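Local coordinates for protein Fdc1 (Candida dubliniensis, PDB 4ZAD) that probably catalyses the reversible, prenylated-FMN-dependent decarboxylation of aromatic acrylic acids such as cinnamic, p-coumaric and ferulic acid to the corresponding vinyl compounds, at residues S339-Y344 / Y404-I409; I102-V107 / V356-T361; F396-K401 / K470-C475; A108-K113 / M232-G237. All coordinates share one frame; numbering follows the deposited sequence.

Interaction 1: residues S339-Y344 / Y404-I409; sequences SAETKY and YKVCSI. With 4LU (1-deoxy-5-O-phosphono-1-(3,3,4,5-tetramethyl-9,11-dioxo-2,3,8,9,10,11-hexahydro-7H-quinolino[1,8-fg]pteridin-12-ium-7-y l)-D-ribitol), chain E.
Val406 carries this contact by dividing its two methyl groups between neighbouring residues of helix 334-347. CG1 lies 3.5 Å from OG1 of Thr342. CG2 packs 3.8 Å from CG of Glu341, and those two side chains cross at about a right angle. Cys407 extends the patch, with its SG 3.6 Å from Thr342 OG1. All four residues are buried. The threonine hydroxyl has its polar partner inside its own helix, the backbone O of Val338, so it meets the turn by packing alone. Glu341 leaves only its aliphatic part here. Its chain bends at chi2 (76°) and carries the carboxylate to a salt bridge with Arg110.

The rest of 404-409 stands off the helix. Tyr404 and Ser408 are partly exposed and do not touch 339-344. Lys405 heads for the cofactor instead. Its chain runs extended and bends at chi4 (-62°), which brings NZ within 2.7 Å of phosphate oxygen O3P of the prenylated FMN. A type I turn runs from Lys405 to Ser408. Lys405 O accepts both the backbone N of Ser408, at 3.0 Å, and its OG.

The turn lies in the loop between helix 386-399 and strand 412-417. Helix 334-347 lies between it and helix 99-108, where Ala340 touches Ile103 and Leu106.

Interaction 2: residues I102-V107 / V356-T361; sequences IIDFLV and VEDVFT
Ile103 and Phe360 meet in a sparse packing contact between helix 99-108 and strand 356-360, an outermost strand of a five-stranded mixed sheet. The axes of the two segments stay 10.8 Å apart at their closest and their directions differ by 109°, so the helix reaches the strand through side-chain ends. Ile103 is directed at the strand and its chain is extended at chi2 (173°), so that CD1 does the touching. This methyl lies 4.4 Å from CD1 of Phe360 and equally far from the backbone O of Val359. It comes to the phenylalanine ring obliquely. The ring also stacks with Phe423 and meets Tyr363 edge-to-face.

In the fold, the contact brings a helix of the N-terminal UbiD family region against the C-terminal one, across 248 intervening residues. Strand 356-360 pairs antiparallel with 369-374, using backbone bonds such as those of Phe360 with Ala371.

The second point of approach is polar. OD1 of Asp104 and OD1 of Asp358 stand 4.2 Å apart, both presumably negative. Lys343 of helix 334-347 forms a salt bridge to each of these oxygens, which should offset their repulsion. Asp358 has a further salt bridge from OD2 to Lys100, one turn before Asp104 on the same helix. Lys100 also faces OD2 of Asp104, but as a long and weak ion pair.

Interaction 3: residues F396-K401 / K470-C475; sequences FLFRSK and KCVTTC
Phe398 lays its ring under the side chain of Lys470, and the lysine methylenes do the touching. CD of Lys470 stands 3.9 Å from the centroid of the Phe398 ring and 18° off its normal, a CH-pi contact over one face. The CD1-CE1 side of the ring takes this methylene. CB of Lys470 lies over the same face, near the CE2-CZ side, 3.8 Å from CE2 of Phe398.

Both residues turn CG away from the carbonyl carbon and beside the backbone N. For Phe398 (chi1 -61°) this sends the ring from the helix toward the strand. Lys470 starts likewise and then runs extended along the ring to its ammonium group. That group makes hydrogen bonds to the backbone O atoms of Ser408 and Leu410, which fix the far end of the chain.

Val472 comes to the ring with its CG2 branch, 4.0 Å from Phe398 CE2 and oblique to the ring. The backbone O of Cys471 lies at the ring edge, 4.0 Å from CZ of Phe398. Phe445 adds an edge-to-face contact with the same ring. Cys471 points away from the helix and packs on Val439 of the second subunit.

Helix 386-399, widened here by a pi-type turn, packs on the sheet of the C-terminal domain. Strand 470-475 runs inside that sheet, between 412-417, to which it is parallel, and the antiparallel 442-445.

Interaction 4: residues A108-K113 / M232-G237; sequences ANRNPK and MPIPDG. With K (potassium ion), chain D; 4LU (1-deoxy-5-O-phosphono-1-(3,3,4,5-tetramethyl-9,11-dioxo-2,3,8,9,10,11-hexahydro-7H-quinolino[1,8-fg]pteridin-12-ium-7-y l)-D-ribitol), chain E.
Arg110 lies against Pro235 and Ile234, reaching from the loop after helix 99-108 to loop 232-237. Its CB bond is directed at that loop. CG takes the chain onward, and CD comes 4.4 Å from CG2 of Ile234. The chain folds at chi2 (-75°) and chi3 (-80°), which turns the guanidinium across Pro235. NE then meets OE1 of Glu341 in a salt bridge. CZ lies 4.0 Å from CD of Pro235. NH2 is nearest the ring, 3.5 Å from CG of Pro235. This proline lies over one face of the guanidinium, with CD 3.7 Å above the plane and toward its rim. NH1 has a weak hydrogen bond to Tyr115 OH.

The loop it meets makes an inverse gamma turn centred on Pro233, with a weak bond from Ile234 N to Met232 O. The same Met232 O binds the potassium ion at 2.7 Å. The ion is also held by O5' and O2P of the prenylated FMN, by OE1 of Glu240 and by the backbone O atoms of Trp175, Val229 and Ser230. Pro233 borders the cofactor directly, its N 3.2 Å from ribityl oxygen O4'.

Interaction 1 is the hub, its centre about 11 Å from those of the others. Salt bridges run from Lys343 NZ to Asp104 OD1 (2.9 Å) and Asp358 OD1 (3.1 Å) of interaction 2. Ser408 O joins it to interaction 3 by a probable hydrogen bond with Lys470 NZ, 2.7 Å. The salt bridge Glu341 OE1 to Arg110 NE, 2.7 Å, and the probable hydrogen bond Tyr404 OH to Asp236 OD2, 2.6 Å, lead to interaction 4. Interaction 1 reaches the phosphate through Lys405, interaction 4 through potassium on Met232 O, with Pro233 beside the ribityl chain. Interactions 2 and 3 reach one sheet without touching. The side chain of Lys470 is about 12 Å from the cofactor.

Interaction 1: residues S339-Y344 / Y404-I409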
# COMPACT_ATOMS: atom_id res chain seq x y z
N SER A 339 5.50 -13.91 -12.00
CA SER A 339 4.92 -12.90 -12.90
C SER A 339 5.34 -13.13 -14.34
O SER A 339 4.50 -13.06 -15.23
CB SER A 339 5.36 -11.48 -12.50
OG SER A 339 4.89 -11.19 -11.22
N ALA A 340 6.63 -13.37 -14.54
CA ALA A 340 7.18 -13.63 -15.85
C ALA A 340 6.59 -14.90 -16.44
O ALA A 340 6.10 -14.87 -17.56
CB ALA A 340 8.67 -13.71 -15.79
N GLU A 341 6.60 -16.01 -15.73
CA GLU A 341 5.99 -17.18 -16.33
C GLU A 341 4.48 -16.96 -16.61
O GLU A 341 3.99 -17.41 -17.63
CB GLU A 341 6.23 -18.44 -15.53
CG GLU A 341 5.68 -19.73 -16.17
CD GLU A 341 6.51 -20.28 -17.34
OE1 GLU A 341 7.38 -19.57 -17.88
OE2 GLU A 341 6.27 -21.44 -17.74
N THR A 342 3.75 -16.27 -15.75
CA THR A 342 2.33 -16.10 -15.99
C THR A 342 2.09 -15.20 -17.22
O THR A 342 1.10 -15.38 -17.97
CB THR A 342 1.62 -15.56 -14.77
OG1 THR A 342 1.96 -16.37 -13.63
CG2 THR A 342 0.10 -15.58 -14.99
N LYS A 343 3.01 -14.26 -17.46
CA LYS A 343 2.92 -13.42 -18.65
C LYS A 343 3.11 -14.33 -19.85
O LYS A 343 2.32 -14.30 -20.75
CB LYS A 343 3.99 -12.33 -18.66
CG LYS A 343 3.55 -11.00 -19.15
CD LYS A 343 3.19 -10.92 -20.64
CE LYS A 343 3.46 -9.44 -21.20
NZ LYS A 343 4.86 -8.85 -20.83
N TYR A 344 4.14 -15.17 -19.83
CA TYR A 344 4.37 -16.03 -20.95
C TYR A 344 3.12 -16.86 -21.22
O TYR A 344 2.56 -16.79 -22.30
CB TYR A 344 5.61 -16.91 -20.82
CG TYR A 344 5.75 -17.79 -22.05
CD1 TYR A 344 6.14 -17.24 -23.29
CD2 TYR A 344 5.39 -19.12 -22.01
CE1 TYR A 344 6.19 -18.04 -24.44
CE2 TYR A 344 5.44 -19.91 -23.15
CZ TYR A 344 5.84 -19.37 -24.35
OH TYR A 344 5.89 -20.19 -25.46
N TYR A 404 -1.69 -24.33 -12.94
CA TYR A 404 -2.05 -24.92 -11.67
C TYR A 404 -0.95 -24.80 -10.62
O TYR A 404 -1.22 -24.45 -9.49
CB TYR A 404 -2.48 -26.39 -11.83
CG TYR A 404 -1.36 -27.38 -11.87
CD1 TYR A 404 -0.65 -27.58 -13.03
CD2 TYR A 404 -1.00 -28.12 -10.73
CE1 TYR A 404 0.41 -28.50 -13.09
CE2 TYR A 404 0.07 -29.07 -10.78
CZ TYR A 404 0.77 -29.23 -11.96
OH TYR A 404 1.82 -30.11 -12.09
N LYS A 405 0.28 -25.10 -11.02
CA LYS A 405 1.43 -24.94 -10.17
C LYS A 405 1.99 -23.50 -10.18
O LYS A 405 2.37 -22.93 -9.12
CB LYS A 405 2.53 -25.88 -10.64
CG LYS A 405 3.91 -25.54 -10.10
CD LYS A 405 4.94 -26.64 -10.34
CE LYS A 405 6.31 -26.21 -9.81
NZ LYS A 405 6.81 -25.01 -10.51
N VAL A 406 2.10 -22.92 -11.39
CA VAL A 406 2.79 -21.64 -11.56
C VAL A 406 2.21 -20.63 -10.58
O VAL A 406 2.98 -19.97 -9.84
CB VAL A 406 2.65 -21.09 -12.98
CG1 VAL A 406 2.96 -19.61 -12.99
CG2 VAL A 406 3.51 -21.90 -13.99
N CYS A 407 0.88 -20.52 -10.56
CA CYS A 407 0.18 -19.53 -9.72
C CYS A 407 -0.22 -20.03 -8.32
O CYS A 407 -1.00 -19.40 -7.64
CB CYS A 407 -1.08 -19.02 -10.44
SG CYS A 407 -0.73 -18.22 -12.03
N SER A 408 0.32 -21.16 -7.89
CA SER A 408 -0.13 -21.78 -6.66
C SER A 408 0.06 -20.87 -5.45
O SER A 408 -0.74 -20.93 -4.51
CB SER A 408 0.61 -23.06 -6.44
OG SER A 408 1.97 -22.75 -6.28
N ILE A 409 1.07 -20.00 -5.49
CA ILE A 409 1.31 -19.09 -4.35
C ILE A 409 0.38 -17.89 -4.31
O ILE A 409 0.38 -17.17 -3.34
CB ILE A 409 2.73 -18.56 -4.30
CG1 ILE A 409 2.92 -17.40 -5.27
CG2 ILE A 409 3.74 -19.71 -4.52
CD1 ILE A 409 4.37 -17.20 -5.67
C9 4LU E . 12.58 -19.37 -3.96
C8 4LU E . 13.73 -18.63 -3.68
C7 4LU E . 14.36 -18.70 -2.43
C10 4LU E . 10.98 -22.47 -2.74
C6 4LU E . 13.70 -19.53 -1.37
N3 4LU E . 10.41 -24.62 -1.16
C2 4LU E . 10.00 -24.60 -2.43
C13 4LU E . 15.50 -20.57 -0.22
C5 4LU E . 14.30 -19.67 -0.04
C1 4LU E . 12.34 -21.16 0.43
O2 4LU E . 9.38 -25.59 -2.84
N1 4LU E . 10.27 -23.53 -3.21
C4 4LU E . 11.10 -23.59 -0.63
O4 4LU E . 11.42 -23.74 0.58
C4A 4LU E . 11.40 -22.48 -1.39
N5 4LU E . 11.86 -21.10 -0.78
C3 4LU E . 13.50 -20.50 0.83
C12 4LU E . 14.76 -18.36 0.59
C5A 4LU E . 12.45 -20.26 -1.71
C7M 4LU E . 15.61 -17.94 -2.10
C8M 4LU E . 14.29 -17.80 -4.81
C9A 4LU E . 12.03 -20.30 -3.06
N10 4LU E . 11.27 -21.41 -3.55
C1' 4LU E . 10.32 -21.24 -4.66
C2' 4LU E . 10.81 -22.08 -5.84
O2' 4LU E . 12.22 -21.82 -6.03
C3' 4LU E . 10.02 -21.81 -7.13
O3' 4LU E . 8.64 -22.19 -6.94
C4' 4LU E . 10.60 -22.56 -8.34
O4' 4LU E . 9.65 -22.54 -9.41
C5' 4LU E . 10.90 -24.03 -8.02
O5' 4LU E . 11.38 -24.77 -9.12
P 4LU E . 10.49 -25.80 -9.94
O2P 4LU E . 11.60 -26.41 -10.80
O3P 4LU E . 9.46 -24.89 -10.65
O1P 4LU E . 9.86 -26.73 -8.92

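Interaction 2: residues I102-V107 / V356-T361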
# COMPACT_ATOMS: atom_id res chain seq x y z
N ILE A 102 12.95 -6.62 -17.74
CA ILE A 102 13.56 -7.89 -17.30
C ILE A 102 12.56 -9.01 -17.53
O ILE A 102 12.92 -10.04 -18.09
CB ILE A 102 13.90 -7.92 -15.79
CG1 ILE A 102 14.97 -6.87 -15.41
CG2 ILE A 102 14.36 -9.30 -15.38
CD1 ILE A 102 14.99 -6.52 -13.91
N ILE A 103 11.31 -8.80 -17.12
CA ILE A 103 10.22 -9.74 -17.41
C ILE A 103 10.01 -9.92 -18.91
O ILE A 103 9.81 -11.05 -19.36
CB ILE A 103 8.88 -9.32 -16.73
CG1 ILE A 103 9.01 -9.35 -15.20
CG2 ILE A 103 7.74 -10.22 -17.18
CD1 ILE A 103 7.83 -8.81 -14.50
N ASP A 104 10.09 -8.86 -19.71
CA ASP A 104 9.88 -9.06 -21.17
C ASP A 104 10.99 -9.89 -21.78
O ASP A 104 10.76 -10.68 -22.70
CB ASP A 104 9.67 -7.75 -21.98
CG ASP A 104 8.46 -6.93 -21.48
OD1 ASP A 104 7.50 -7.54 -20.96
OD2 ASP A 104 8.52 -5.66 -21.60
N PHE A 105 12.19 -9.73 -21.25
CA PHE A 105 13.33 -10.50 -21.71
C PHE A 105 13.15 -12.02 -21.46
O PHE A 105 13.43 -12.83 -22.35
CB PHE A 105 14.60 -9.96 -21.10
CG PHE A 105 15.84 -10.68 -21.56
CD1 PHE A 105 16.34 -10.48 -22.84
CD2 PHE A 105 16.51 -11.56 -20.70
CE1 PHE A 105 17.50 -11.15 -23.26
CE2 PHE A 105 17.66 -12.24 -21.12
CZ PHE A 105 18.16 -12.03 -22.40
N LEU A 106 12.68 -12.38 -20.26
CA LEU A 106 12.40 -13.77 -19.92
C LEU A 106 11.25 -14.30 -20.79
O LEU A 106 11.38 -15.32 -21.43
CB LEU A 106 12.06 -13.93 -18.44
CG LEU A 106 13.12 -13.57 -17.39
CD1 LEU A 106 12.46 -13.18 -16.04
CD2 LEU A 106 14.22 -14.68 -17.17
N VAL A 107 10.14 -13.61 -20.82
CA VAL A 107 9.05 -13.98 -21.73
C VAL A 107 9.56 -14.16 -23.17
O VAL A 107 9.26 -15.17 -23.81
CB VAL A 107 7.90 -12.93 -21.67
CG1 VAL A 107 6.92 -13.08 -22.83
CG2 VAL A 107 7.20 -13.03 -20.30
N VAL A 356 -4.55 -8.73 -22.05
CA VAL A 356 -3.64 -8.60 -20.90
C VAL A 356 -2.34 -7.98 -21.31
O VAL A 356 -1.57 -8.59 -22.05
CB VAL A 356 -3.30 -9.94 -20.25
CG1 VAL A 356 -2.19 -9.74 -19.17
CG2 VAL A 356 -4.52 -10.59 -19.66
N GLU A 357 -2.05 -6.80 -20.78
CA GLU A 357 -0.83 -6.08 -21.15
C GLU A 357 0.39 -6.49 -20.35
O GLU A 357 1.51 -6.46 -20.86
CB GLU A 357 -1.03 -4.58 -21.00
CG GLU A 357 -1.68 -3.96 -22.24
CD GLU A 357 -1.93 -2.45 -22.09
OE1 GLU A 357 -1.06 -1.76 -21.50
OE2 GLU A 357 -3.00 -1.98 -22.54
N ASP A 358 0.18 -6.86 -19.09
CA ASP A 358 1.25 -7.09 -18.12
C ASP A 358 0.65 -7.69 -16.87
O ASP A 358 -0.53 -7.51 -16.61
CB ASP A 358 1.96 -5.77 -17.78
CG ASP A 358 3.20 -5.51 -18.62
OD1 ASP A 358 3.83 -6.46 -19.15
OD2 ASP A 358 3.57 -4.32 -18.73
N VAL A 359 1.46 -8.44 -16.13
CA VAL A 359 1.08 -8.90 -14.81
C VAL A 359 2.28 -8.73 -13.89
O VAL A 359 3.42 -8.82 -14.33
CB VAL A 359 0.60 -10.39 -14.79
CG1 VAL A 359 -0.33 -10.67 -15.96
CG2 VAL A 359 1.76 -11.36 -14.77
N PHE A 360 2.02 -8.46 -12.62
CA PHE A 360 3.09 -8.28 -11.68
C PHE A 360 2.58 -8.53 -10.31
O PHE A 360 1.42 -8.27 -10.04
CB PHE A 360 3.63 -6.87 -11.75
CG PHE A 360 4.73 -6.60 -10.78
CD1 PHE A 360 5.90 -7.30 -10.87
CD2 PHE A 360 4.59 -5.65 -9.80
CE1 PHE A 360 6.94 -7.05 -10.01
CE2 PHE A 360 5.59 -5.42 -8.91
CZ PHE A 360 6.78 -6.12 -9.01
N THR A 361 3.46 -9.09 -9.47
CA THR A 361 3.17 -9.39 -8.06
C THR A 361 3.72 -8.25 -7.22
O THR A 361 4.94 -8.15 -7.04
CB THR A 361 3.89 -10.64 -7.56
OG1 THR A 361 5.25 -10.57 -7.98
CG2 THR A 361 3.22 -11.91 -8.07

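Interaction 3: residues F396-K401 / K470-C475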
# COMPACT_ATOMS: atom_id res chain seq x y z
N PHE A 396 -8.30 -20.27 -15.44
CA PHE A 396 -7.04 -20.40 -16.12
C PHE A 396 -5.83 -20.39 -15.20
O PHE A 396 -4.97 -21.23 -15.34
CB PHE A 396 -6.87 -19.34 -17.18
CG PHE A 396 -5.62 -19.53 -17.98
CD1 PHE A 396 -5.42 -20.71 -18.71
CD2 PHE A 396 -4.63 -18.55 -18.01
CE1 PHE A 396 -4.23 -20.89 -19.43
CE2 PHE A 396 -3.48 -18.73 -18.73
CZ PHE A 396 -3.28 -19.90 -19.45
N LEU A 397 -5.76 -19.41 -14.32
CA LEU A 397 -4.65 -19.23 -13.43
C LEU A 397 -4.65 -20.23 -12.26
O LEU A 397 -3.59 -20.67 -11.84
CB LEU A 397 -4.61 -17.79 -12.92
CG LEU A 397 -4.35 -16.71 -13.99
CD1 LEU A 397 -4.21 -15.33 -13.33
CD2 LEU A 397 -3.10 -16.98 -14.81
N PHE A 398 -5.83 -20.60 -11.74
CA PHE A 398 -5.87 -21.47 -10.58
C PHE A 398 -6.01 -22.96 -10.92
O PHE A 398 -5.57 -23.80 -10.12
CB PHE A 398 -7.00 -21.08 -9.61
CG PHE A 398 -6.88 -19.69 -9.03
CD1 PHE A 398 -5.66 -19.13 -8.72
CD2 PHE A 398 -8.03 -18.96 -8.75
CE1 PHE A 398 -5.57 -17.86 -8.19
CE2 PHE A 398 -7.95 -17.71 -8.19
CZ PHE A 398 -6.72 -17.14 -7.94
N ARG A 399 -6.61 -23.28 -12.07
CA ARG A 399 -6.96 -24.66 -12.34
C ARG A 399 -6.40 -25.26 -13.61
O ARG A 399 -6.44 -26.49 -13.78
CB ARG A 399 -8.47 -24.80 -12.38
CG ARG A 399 -9.21 -24.45 -11.10
CD ARG A 399 -10.65 -25.01 -11.17
NE ARG A 399 -11.45 -24.57 -10.03
CZ ARG A 399 -12.26 -25.33 -9.26
NH1 ARG A 399 -12.45 -26.65 -9.47
NH2 ARG A 399 -12.91 -24.72 -8.26
N SER A 400 -5.90 -24.45 -14.54
CA SER A 400 -5.46 -25.02 -15.79
C SER A 400 -4.19 -25.84 -15.61
O SER A 400 -3.38 -25.60 -14.69
CB SER A 400 -5.26 -23.96 -16.86
OG SER A 400 -4.10 -23.19 -16.64
N LYS A 401 -4.01 -26.80 -16.51
CA LYS A 401 -2.78 -27.58 -16.57
C LYS A 401 -1.58 -26.70 -16.85
O LYS A 401 -0.43 -27.10 -16.60
CB LYS A 401 -2.88 -28.72 -17.60
CG LYS A 401 -3.00 -28.31 -19.08
CD LYS A 401 -2.46 -29.48 -20.02
CE LYS A 401 -3.17 -29.59 -21.42
NZ LYS A 401 -3.26 -28.31 -22.26
N LYS A 470 -9.16 -18.53 -2.33
CA LYS A 470 -8.67 -17.61 -3.38
C LYS A 470 -9.78 -16.82 -4.05
O LYS A 470 -10.93 -17.23 -4.06
CB LYS A 470 -7.82 -18.34 -4.42
CG LYS A 470 -6.67 -19.17 -3.84
CD LYS A 470 -5.75 -19.77 -4.93
CE LYS A 470 -4.42 -20.26 -4.30
NZ LYS A 470 -3.26 -20.42 -5.23
N CYS A 471 -9.43 -15.68 -4.62
CA CYS A 471 -10.42 -14.89 -5.30
C CYS A 471 -9.82 -14.09 -6.44
O CYS A 471 -8.64 -13.89 -6.49
CB CYS A 471 -11.08 -13.97 -4.30
SG CYS A 471 -10.39 -12.34 -4.24
N VAL A 472 -10.66 -13.68 -7.39
CA VAL A 472 -10.27 -12.78 -8.46
C VAL A 472 -11.09 -11.50 -8.30
O VAL A 472 -12.33 -11.54 -8.33
CB VAL A 472 -10.58 -13.39 -9.81
CG1 VAL A 472 -10.42 -12.32 -10.98
CG2 VAL A 472 -9.71 -14.66 -10.00
N THR A 473 -10.39 -10.37 -8.09
CA THR A 473 -11.03 -9.11 -7.75
C THR A 473 -11.01 -8.19 -8.91
O THR A 473 -9.95 -7.92 -9.44
CB THR A 473 -10.31 -8.44 -6.59
OG1 THR A 473 -10.22 -9.35 -5.49
CG2 THR A 473 -11.04 -7.24 -6.14
N THR A 474 -12.16 -7.69 -9.33
CA THR A 474 -12.16 -6.86 -10.54
C THR A 474 -12.24 -5.38 -10.21
O THR A 474 -13.17 -4.92 -9.56
CB THR A 474 -13.16 -7.35 -11.63
OG1 THR A 474 -13.95 -6.25 -12.15
CG2 THR A 474 -14.02 -8.50 -11.13
N CYS A 475 -11.21 -4.64 -10.63
CA CYS A 475 -11.11 -3.21 -10.36
C CYS A 475 -11.22 -2.47 -11.68
O CYS A 475 -10.36 -1.70 -12.00
CB CYS A 475 -9.79 -2.90 -9.68
SG CYS A 475 -9.54 -3.71 -8.03

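Interaction 4: residues A108-K113 / M232-G237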
# COMPACT_ATOMS: atom_id res chain seq x y z
N ALA A 108 10.35 -13.21 -23.65
CA ALA A 108 10.84 -13.22 -25.03
C ALA A 108 11.60 -14.50 -25.32
O ALA A 108 11.51 -15.04 -26.43
CB ALA A 108 11.70 -12.04 -25.28
N ASN A 109 12.34 -14.99 -24.32
CA ASN A 109 13.20 -16.16 -24.49
C ASN A 109 12.58 -17.51 -24.07
O ASN A 109 13.27 -18.54 -24.03
CB ASN A 109 14.55 -15.90 -23.79
CG ASN A 109 15.48 -14.96 -24.61
OD1 ASN A 109 16.30 -15.43 -25.40
ND2 ASN A 109 15.37 -13.65 -24.38
N ARG A 110 11.26 -17.52 -23.85
CA ARG A 110 10.52 -18.74 -23.49
C ARG A 110 10.12 -19.68 -24.64
O ARG A 110 9.77 -20.81 -24.42
CB ARG A 110 9.28 -18.40 -22.61
CG ARG A 110 9.59 -18.35 -21.11
CD ARG A 110 9.77 -19.74 -20.50
NE ARG A 110 8.48 -20.34 -20.25
CZ ARG A 110 7.90 -21.29 -21.00
NH1 ARG A 110 8.50 -21.83 -22.04
NH2 ARG A 110 6.70 -21.74 -20.66
N ASN A 111 10.16 -19.21 -25.87
CA ASN A 111 9.97 -20.07 -27.03
C ASN A 111 11.10 -21.11 -27.09
O ASN A 111 12.23 -20.74 -27.25
CB ASN A 111 10.03 -19.13 -28.23
CG ASN A 111 9.64 -19.76 -29.54
OD1 ASN A 111 9.59 -20.98 -29.70
ND2 ASN A 111 9.40 -18.88 -30.52
N PRO A 112 10.81 -22.41 -26.97
CA PRO A 112 11.89 -23.41 -26.94
C PRO A 112 12.92 -23.38 -28.08
O PRO A 112 14.02 -23.91 -27.91
CB PRO A 112 11.12 -24.76 -26.96
CG PRO A 112 9.85 -24.48 -26.31
CD PRO A 112 9.50 -23.04 -26.69
N LYS A 113 12.55 -22.80 -29.23
CA LYS A 113 13.47 -22.56 -30.37
C LYS A 113 14.73 -21.73 -29.98
O LYS A 113 15.79 -21.83 -30.62
CB LYS A 113 12.72 -21.85 -31.54
CG LYS A 113 11.46 -22.60 -32.10
N MET A 232 12.30 -19.97 -11.01
CA MET A 232 11.16 -19.75 -11.91
C MET A 232 10.40 -21.03 -12.19
O MET A 232 11.02 -22.05 -12.44
CB MET A 232 11.73 -19.24 -13.24
CG MET A 232 10.73 -18.98 -14.35
SD MET A 232 11.48 -17.86 -15.52
CE MET A 232 10.08 -17.41 -16.55
N PRO A 233 9.05 -21.00 -12.17
CA PRO A 233 8.27 -22.21 -12.45
C PRO A 233 8.03 -22.42 -13.94
O PRO A 233 6.91 -22.17 -14.43
CB PRO A 233 6.96 -21.96 -11.74
CG PRO A 233 6.78 -20.49 -11.86
CD PRO A 233 8.17 -19.92 -11.70
N ILE A 234 9.07 -22.85 -14.66
CA ILE A 234 8.92 -23.28 -16.05
C ILE A 234 8.21 -24.66 -16.09
O ILE A 234 7.92 -25.27 -15.05
CB ILE A 234 10.25 -23.31 -16.82
CG1 ILE A 234 11.22 -24.37 -16.28
CG2 ILE A 234 10.90 -21.93 -16.82
CD1 ILE A 234 12.24 -24.75 -17.31
N PRO A 235 7.90 -25.13 -17.29
CA PRO A 235 6.86 -26.18 -17.25
C PRO A 235 7.29 -27.51 -16.62
O PRO A 235 8.48 -27.85 -16.60
CB PRO A 235 6.51 -26.36 -18.74
CG PRO A 235 6.74 -24.93 -19.33
CD PRO A 235 8.07 -24.55 -18.65
N ASP A 236 6.32 -28.26 -16.12
CA ASP A 236 6.52 -29.69 -15.79
C ASP A 236 7.32 -30.34 -16.90
O ASP A 236 7.09 -30.05 -18.08
CB ASP A 236 5.18 -30.43 -15.65
CG ASP A 236 4.37 -29.95 -14.46
OD1 ASP A 236 4.76 -28.96 -13.83
OD2 ASP A 236 3.34 -30.51 -14.14
N GLY A 237 8.28 -31.18 -16.55
CA GLY A 237 9.03 -31.92 -17.59
C GLY A 237 10.13 -31.11 -18.26
O GLY A 237 10.89 -31.65 -19.04
K K D . 12.75 -23.96 -11.58
C9 4LU E . 12.58 -19.37 -3.96
C8 4LU E . 13.73 -18.63 -3.68
C7 4LU E . 14.36 -18.70 -2.43
C10 4LU E . 10.98 -22.47 -2.74
C6 4LU E . 13.70 -19.53 -1.37
N3 4LU E . 10.41 -24.62 -1.16
C2 4LU E . 10.00 -24.60 -2.43
C13 4LU E . 15.50 -20.57 -0.22
C5 4LU E . 14.30 -19.67 -0.04
C1 4LU E . 12.34 -21.16 0.43
O2 4LU E . 9.38 -25.59 -2.84
N1 4LU E . 10.27 -23.53 -3.21
C4 4LU E . 11.10 -23.59 -0.63
O4 4LU E . 11.42 -23.74 0.58
C4A 4LU E . 11.40 -22.48 -1.39
N5 4LU E . 11.86 -21.10 -0.78
C3 4LU E . 13.50 -20.50 0.83
C12 4LU E . 14.76 -18.36 0.59
C5A 4LU E . 12.45 -20.26 -1.71
C7M 4LU E . 15.61 -17.94 -2.10
C8M 4LU E . 14.29 -17.80 -4.81
C9A 4LU E . 12.03 -20.30 -3.06
N10 4LU E . 11.27 -21.41 -3.55
C1' 4LU E . 10.32 -21.24 -4.66
C2' 4LU E . 10.81 -22.08 -5.84
O2' 4LU E . 12.22 -21.82 -6.03
C3' 4LU E . 10.02 -21.81 -7.13
O3' 4LU E . 8.64 -22.19 -6.94
C4' 4LU E . 10.60 -22.56 -8.34
O4' 4LU E . 9.65 -22.54 -9.41
C5' 4LU E . 10.90 -24.03 -8.02
O5' 4LU E . 11.38 -24.77 -9.12
P 4LU E . 10.49 -25.80 -9.94
O2P 4LU E . 11.60 -26.41 -10.80
O3P 4LU E . 9.46 -24.89 -10.65
O1P 4LU E . 9.86 -26.73 -8.92